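Local coordinates for putative periplasmic protein (Wolinella succinogenes, PDB 3KN3), which is a putative periplasmic binding protein of the LysR substrate-binding type, probably a solute receptor and possibly one serving tungstate uptake, that can bind glutathione, at residues Val87-Pro92 against Gly167-Asp172. Sequence-based numbering, arbitrary orientation.
Sequences VIIGNP and GLTLTD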
ATOM      1  N   VAL A  87      -6.554   7.327   1.508  1.00 28.11           N
ATOM      2  CA  VAL A  87      -7.613   8.316   1.572  1.00 28.82           C
ATOM      3  C   VAL A  87      -7.071   9.705   1.910  1.00 31.23           C
ATOM      4  O   VAL A  87      -5.976   9.845   2.443  1.00 34.71           O
ATOM      5  CB  VAL A  87      -8.699   7.905   2.577  1.00 30.27           C
ATOM      6  CG1 VAL A  87      -9.376   6.609   2.112  1.00 28.77           C
ATOM      7  CG2 VAL A  87      -8.107   7.736   3.980  1.00 27.58           C
ATOM      8  N   ILE A  88      -7.836  10.732   1.569  1.00 29.09           N
ATOM      9  CA  ILE A  88      -7.460  12.096   1.891  1.00 30.05           C
ATOM     10  C   ILE A  88      -8.287  12.502   3.106  1.00 34.07           C
ATOM     11  O   ILE A  88      -9.498  12.300   3.127  1.00 33.45           O
ATOM     12  CB  ILE A  88      -7.709  13.071   0.704  1.00 28.20           C
ATOM     13  CG1 ILE A  88      -6.576  13.005  -0.320  1.00 36.17           C
ATOM     14  CG2 ILE A  88      -7.758  14.495   1.195  1.00 26.69           C
ATOM     15  CD1 ILE A  88      -6.491  11.746  -1.059  1.00 40.25           C
ATOM     16  N   ILE A  89      -7.631  13.041   4.128  1.00 33.43           N
ATOM     17  CA  ILE A  89      -8.319  13.407   5.364  1.00 32.21           C
ATOM     18  C   ILE A  89      -8.065  14.860   5.749  1.00 30.15           C
ATOM     19  O   ILE A  89      -7.106  15.480   5.290  1.00 31.40           O
ATOM     20  CB  ILE A  89      -7.920  12.494   6.538  1.00 31.87           C
ATOM     21  CG1 ILE A  89      -6.473  12.744   6.957  1.00 34.16           C
ATOM     22  CG2 ILE A  89      -8.128  11.032   6.167  1.00 33.27           C
ATOM     23  CD1 ILE A  89      -6.045  11.941   8.182  1.00 30.64           C
ATOM     24  N   GLY A  90      -8.957  15.390   6.579  1.00 24.65           N
ATOM     25  CA  GLY A  90      -8.925  16.766   7.020  1.00 27.26           C
ATOM     26  C   GLY A  90     -10.110  16.978   7.943  1.00 33.78           C
ATOM     27  O   GLY A  90     -10.911  16.067   8.131  1.00 37.78           O
ATOM     28  N   ASN A  91     -10.244  18.161   8.527  1.00 33.13           N
ATOM     29  CA  ASN A  91     -11.311  18.325   9.500  1.00 43.70           C
ATOM     30  C   ASN A  91     -12.657  18.356   8.786  1.00 49.10           C
ATOM     31  O   ASN A  91     -12.700  18.458   7.561  1.00 48.96           O
ATOM     32  CB  ASN A  91     -11.065  19.505  10.462  1.00 48.18           C
ATOM     33  CG  ASN A  91     -11.252  20.845   9.810  1.00 54.36           C
ATOM     34  OD1 ASN A  91     -12.317  21.134   9.272  1.00 54.23           O
ATOM     35  ND2 ASN A  91     -10.220  21.691   9.874  1.00 55.87           N
ATOM     36  N   PRO A  92     -13.757  18.209   9.540  1.00 53.31           N
ATOM     37  CA  PRO A  92     -15.077  18.058   8.912  1.00 51.79           C
ATOM     38  C   PRO A  92     -15.434  19.177   7.930  1.00 51.14           C
ATOM     39  O   PRO A  92     -16.121  18.904   6.940  1.00 50.66           O
ATOM     40  CB  PRO A  92     -16.027  18.047  10.107  1.00 55.76           C
ATOM     41  CG  PRO A  92     -15.193  17.495  11.235  1.00 57.31           C
ATOM     42  CD  PRO A  92     -13.816  18.063  11.006  1.00 53.44           C
ATOM     43  N   GLY A 167      -5.262  21.743   8.088  1.00 30.23           N
ATOM     44  CA  GLY A 167      -5.085  21.380   6.699  1.00 29.41           C
ATOM     45  C   GLY A 167      -5.341  19.911   6.408  1.00 33.48           C
ATOM     46  O   GLY A 167      -5.986  19.211   7.190  1.00 32.19           O
ATOM     47  N   LEU A 168      -4.813  19.444   5.280  1.00 29.16           N
ATOM     48  CA  LEU A 168      -5.140  18.127   4.745  1.00 27.12           C
ATOM     49  C   LEU A 168      -3.931  17.217   4.661  1.00 27.51           C
ATOM     50  O   LEU A 168      -2.787  17.685   4.621  1.00 26.67           O
ATOM     51  CB  LEU A 168      -5.697  18.276   3.329  1.00 24.78           C
ATOM     52  CG  LEU A 168      -6.919  19.159   3.151  1.00 26.01           C
ATOM     53  CD1 LEU A 168      -7.246  19.327   1.680  1.00 26.65           C
ATOM     54  CD2 LEU A 168      -8.075  18.551   3.913  1.00 23.28           C
ATOM     55  N   THR A 169      -4.185  15.915   4.603  1.00 24.35           N
ATOM     56  CA  THR A 169      -3.119  14.981   4.274  1.00 28.24           C
ATOM     57  C   THR A 169      -3.606  13.669   3.640  1.00 30.50           C
ATOM     58  O   THR A 169      -4.800  13.354   3.627  1.00 24.15           O
ATOM     59  CB  THR A 169      -2.215  14.679   5.504  1.00 29.39           C
ATOM     60  OG1 THR A 169      -0.996  14.069   5.064  1.00 27.47           O
ATOM     61  CG2 THR A 169      -2.932  13.752   6.481  1.00 27.47           C
ATOM     62  N   LEU A 170      -2.654  12.902   3.119  1.00 31.77           N
ATOM     63  CA  LEU A 170      -2.939  11.612   2.522  1.00 28.82           C
ATOM     64  C   LEU A 170      -2.402  10.472   3.390  1.00 34.34           C
ATOM     65  O   LEU A 170      -1.212  10.424   3.712  1.00 26.46           O
ATOM     66  CB  LEU A 170      -2.316  11.545   1.141  1.00 23.90           C
ATOM     67  CG  LEU A 170      -2.459  10.228   0.389  1.00 26.17           C
ATOM     68  CD1 LEU A 170      -2.544  10.496  -1.118  1.00 21.47           C
ATOM     69  CD2 LEU A 170      -1.318   9.274   0.730  1.00 23.52           C
ATOM     70  N   THR A 171      -3.276   9.546   3.758  1.00 29.89           N
ATOM     71  CA  THR A 171      -2.853   8.441   4.605  1.00 32.61           C
ATOM     72  C   THR A 171      -3.502   7.144   4.169  1.00 41.60           C
ATOM     73  O   THR A 171      -4.569   7.140   3.559  1.00 42.79           O
ATOM     74  CB  THR A 171      -3.202   8.685   6.080  1.00 33.07           C
ATOM     75  OG1 THR A 171      -2.825   7.541   6.846  1.00 38.90           O
ATOM     76  CG2 THR A 171      -4.701   8.910   6.243  1.00 35.49           C
ATOM     77  N   ASP A 172      -2.846   6.035   4.476  1.00 40.51           N
ATOM     78  CA  ASP A 172      -3.465   4.742   4.273  1.00 42.79           C
ATOM     79  C   ASP A 172      -4.632   4.626   5.252  1.00 36.17           C
ATOM     80  O   ASP A 172      -4.638   5.250   6.315  1.00 32.19           O
ATOM     81  CB  ASP A 172      -2.453   3.630   4.516  1.00 50.39           C
ATOM     82  CG  ASP A 172      -1.962   3.611   5.939  1.00 60.78           C
ATOM     83  OD1 ASP A 172      -0.997   4.350   6.258  1.00 67.92           O
ATOM     84  OD2 ASP A 172      -2.567   2.872   6.740  1.00 62.07           O
TER
HETATM   85  O   HOH W   1      -7.783  19.740   8.783  1.00 41.28           O
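Ile89 and Thr169 form an antiparallel hydrogen-bonded pair across the strands: Ile89 N gives its hydrogen to Thr169 O at 2.9 Å, and Thr169 N answers to Ile89 O. Val87 and Thr171 form the next such pair along the ladder, with Val87 N almost straight on Thr171 O (176° at the hydrogen). The face bearing Ile89 is the tight one. Ile89 CG1 sits between the backbone N and the carbonyl carbon (chi1 69°), alongside Thr169 CG2 at 3.7 Å, and carries Ile89 CD1 slantwise to within 3.8 Å of Thr171 CG2. Beta-branched residues suit this extended backbone, and the threonines turn methyls to Ile89 while Thr169 OG1 bonds to Val118 O on the next strand. An alanine in place of Ile89 would probably open a gap between the two threonine methyls and leave Phe176 and Ile159 of the covering helices less firmly packed. On the other face, Ile88 and Leu170 meet more lightly, CD1 to CD1 at 4.1 Å. Gly90 suits its place because a side chain would collide with Leu168 CD2, 3.7 Å from Gly90 CA. Beyond it direct pairing gives way to a water that accepts from Asn91 N (2.9 Å) and lies doubtfully close to Gly167 O. Asp172 N-caps the helix that follows; Asn91 caps a backbone N in the turn before its own. The Leu170 side chain is about 4 Å from that of Thr126, a glutathione-binding residue whose ligand is absent here. Strand 168-172 is the middle one of a mixed five-stranded sheet, with 86-90 beside it and helices packed against it, as in one lobe of the periplasmic binding protein fold.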